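Local coordinates for protein glutathione S-transferase (PDB 3NIV) that probably works as a zeta-class glutathione transferase with maleylacetoacetate isomerase activity, a glutathione-dependent cis-trans isomerisation, at residues P157-S162 with L166-L171. Residues are numbered along the deposited sequence; the frame is centred on the assembly and turned at random.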
ATOM      1  N   PRO A 157     -21.817   1.274  13.240  1.00 40.33           N
ATOM      2  CA  PRO A 157     -20.640   2.096  12.929  1.00 38.41           C
ATOM      3  C   PRO A 157     -19.413   1.254  12.543  1.00 37.28           C
ATOM      4  O   PRO A 157     -18.436   1.156  13.289  1.00 37.65           O
ATOM      5  CB  PRO A 157     -20.395   2.872  14.229  1.00 37.43           C
ATOM      6  CG  PRO A 157     -21.666   2.737  15.009  1.00 36.31           C
ATOM      7  CD  PRO A 157     -22.191   1.390  14.656  1.00 37.30           C
ATOM      8  N   VAL A 158     -19.506   0.635  11.373  1.00 36.23           N
ATOM      9  CA  VAL A 158     -18.382   0.024  10.684  1.00 33.39           C
ATOM     10  C   VAL A 158     -18.335   0.674   9.309  1.00 32.86           C
ATOM     11  O   VAL A 158     -19.242   1.435   8.949  1.00 28.04           O
ATOM     12  CB  VAL A 158     -18.571  -1.481  10.526  1.00 35.80           C
ATOM     13  CG1 VAL A 158     -18.593  -2.147  11.899  1.00 40.11           C
ATOM     14  CG2 VAL A 158     -19.861  -1.770   9.759  1.00 33.84           C
ATOM     15  N   CYS A 159     -17.281   0.388   8.550  1.00 29.97           N
ATOM     16  CA  CYS A 159     -17.063   1.066   7.280  1.00 28.08           C
ATOM     17  C   CYS A 159     -18.183   0.765   6.292  1.00 27.77           C
ATOM     18  O   CYS A 159     -18.674   1.652   5.581  1.00 23.27           O
ATOM     19  CB  CYS A 159     -15.683   0.697   6.704  1.00 26.17           C
ATOM     20  SG  CYS A 159     -14.293   1.614   7.481  1.00 31.68           S
ATOM     21  N   PHE A 160     -18.597  -0.496   6.271  1.00 31.05           N
ATOM     22  CA  PHE A 160     -19.598  -0.953   5.327  1.00 31.24           C
ATOM     23  C   PHE A 160     -20.340  -2.181   5.837  1.00 32.58           C
ATOM     24  O   PHE A 160     -19.727  -3.150   6.269  1.00 34.17           O
ATOM     25  CB  PHE A 160     -18.935  -1.299   3.991  1.00 29.65           C
ATOM     26  CG  PHE A 160     -19.812  -2.105   3.081  1.00 29.86           C
ATOM     27  CD1 PHE A 160     -20.784  -1.487   2.317  1.00 31.43           C
ATOM     28  CD2 PHE A 160     -19.695  -3.482   3.026  1.00 28.41           C
ATOM     29  CE1 PHE A 160     -21.610  -2.227   1.497  1.00 33.61           C
ATOM     30  CE2 PHE A 160     -20.513  -4.221   2.215  1.00 33.86           C
ATOM     31  CZ  PHE A 160     -21.470  -3.595   1.439  1.00 35.58           C
ATOM     32  N   GLY A 161     -21.664  -2.151   5.767  1.00 32.65           N
ATOM     33  CA  GLY A 161     -22.433  -3.339   6.066  1.00 34.04           C
ATOM     34  C   GLY A 161     -22.700  -3.521   7.541  1.00 38.68           C
ATOM     35  O   GLY A 161     -23.034  -2.573   8.234  1.00 36.24           O
ATOM     36  N   SER A 162     -22.540  -4.750   8.018  1.00 45.31           N
ATOM     37  CA  SER A 162     -22.932  -5.105   9.377  1.00 46.61           C
ATOM     38  C   SER A 162     -21.831  -5.907  10.062  1.00 49.78           C
ATOM     39  O   SER A 162     -22.010  -6.419  11.169  1.00 49.56           O
ATOM     40  CB  SER A 162     -24.233  -5.915   9.353  1.00 47.19           C
ATOM     41  OG  SER A 162     -25.159  -5.368   8.424  1.00 48.14           O
ATOM     42  N   LEU A 166     -11.602  -5.070   6.677  1.00 28.94           N
ATOM     43  CA  LEU A 166     -10.251  -4.596   6.408  1.00 29.04           C
ATOM     44  C   LEU A 166     -10.113  -3.090   6.547  1.00 28.30           C
ATOM     45  O   LEU A 166      -9.145  -2.613   7.109  1.00 30.59           O
ATOM     46  CB  LEU A 166      -9.803  -5.015   4.997  1.00 32.48           C
ATOM     47  CG  LEU A 166      -8.402  -4.551   4.579  1.00 35.15           C
ATOM     48  CD1 LEU A 166      -7.337  -5.124   5.513  1.00 28.65           C
ATOM     49  CD2 LEU A 166      -8.096  -4.907   3.108  1.00 33.45           C
ATOM     50  N   ALA A 167     -11.066  -2.340   6.014  1.00 25.63           N
ATOM     51  CA  ALA A 167     -11.038  -0.893   6.148  1.00 27.34           C
ATOM     52  C   ALA A 167     -11.072  -0.461   7.617  1.00 31.66           C
ATOM     53  O   ALA A 167     -10.384   0.488   8.004  1.00 33.69           O
ATOM     54  CB  ALA A 167     -12.196  -0.268   5.394  1.00 28.17           C
ATOM     55  N   ASP A 168     -11.877  -1.135   8.436  1.00 28.35           N
ATOM     56  CA  ASP A 168     -11.952  -0.776   9.852  1.00 30.65           C
ATOM     57  C   ASP A 168     -10.631  -1.150  10.534  1.00 30.04           C
ATOM     58  O   ASP A 168     -10.110  -0.418  11.376  1.00 27.87           O
ATOM     59  CB  ASP A 168     -13.128  -1.486  10.540  1.00 28.57           C
ATOM     60  CG  ASP A 168     -14.456  -1.206   9.868  1.00 30.25           C
ATOM     61  OD1 ASP A 168     -14.981  -2.105   9.169  1.00 32.64           O
ATOM     62  OD2 ASP A 168     -14.968  -0.078  10.028  1.00 29.65           O
ATOM     63  N   VAL A 169     -10.092  -2.299  10.147  1.00 29.55           N
ATOM     64  CA  VAL A 169      -8.838  -2.768  10.696  1.00 28.42           C
ATOM     65  C   VAL A 169      -7.724  -1.744  10.471  1.00 30.76           C
ATOM     66  O   VAL A 169      -6.874  -1.553  11.338  1.00 31.20           O
ATOM     67  CB  VAL A 169      -8.425  -4.109  10.085  1.00 28.75           C
ATOM     68  CG1 VAL A 169      -7.028  -4.494  10.574  1.00 30.77           C
ATOM     69  CG2 VAL A 169      -9.442  -5.178  10.424  1.00 27.01           C
ATOM     70  N   CYS A 170      -7.732  -1.079   9.318  1.00 28.05           N
ATOM     71  CA  CYS A 170      -6.700  -0.084   9.021  1.00 29.67           C
ATOM     72  C   CYS A 170      -7.037   1.299   9.566  1.00 26.31           C
ATOM     73  O   CYS A 170      -6.145   2.100   9.826  1.00 25.30           O
ATOM     74  CB  CYS A 170      -6.425  -0.005   7.520  1.00 27.07           C
ATOM     75  SG  CYS A 170      -5.711  -1.513   6.848  1.00 27.50           S
ATOM     76  N   LEU A 171      -8.325   1.567   9.742  1.00 25.86           N
ATOM     77  CA  LEU A 171      -8.787   2.883  10.181  1.00 25.30           C
ATOM     78  C   LEU A 171      -8.459   3.172  11.643  1.00 26.76           C
ATOM     79  O   LEU A 171      -7.964   4.250  11.978  1.00 24.32           O
ATOM     80  CB  LEU A 171     -10.292   3.013   9.967  1.00 27.03           C
ATOM     81  CG  LEU A 171     -10.903   4.337  10.422  1.00 25.42           C
ATOM     82  CD1 LEU A 171     -10.197   5.503   9.745  1.00 21.73           C
ATOM     83  CD2 LEU A 171     -12.409   4.382  10.142  1.00 23.54           C
TER
HETATM   84  O   HOH W   1     -17.021  -2.864   7.420  1.00 32.66           O
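Val158 and Cys159 meet the carboxylate of Asp168 in the helical C-terminal domain of the GST fold. Asp168 lies in the first turn of helix 166-180. Its OD1 accepts a hydrogen bond from Gly165 N, just ahead of that helix. This matches the aspartate half of the N-capping box that many glutathione transferases have at this helix; the half given by a Ser or Thr side chain is absent, since Gly165 has none.

Val158 passes the carboxylate with its backbone, CA lying 3.5 Å from Asp168 OD2. The Val158 side chain touches Tyr197 of helix 189-198.

Cys159 makes most of the contact. Its N-H bonds weakly to both carboxylate oxygens and is aimed at the farther one, Asp168 OD1. Asp168 OD2 is nearer to Cys159 N, at 2.8 Å, but the bond is bent (129°). Asp168 OD1 is farther from Cys159 N, at 3.4 Å, but almost straight in line (169°). Cys159 SG sits beside its own backbone N (chi1 -79°), and this brings it within 3.1 Å of Asp168 OD2. The sulfur also packs on Ala167 CB, at 3.5 Å, and more loosely on Leu171 CD2.

Phe160 turns its ring from the helix toward Met92 and Leu96. Its backbone joins the contact through a water, which accepts from Phe160 N at 3.1 Å and lies 2.8 Å from Asp168 OD1.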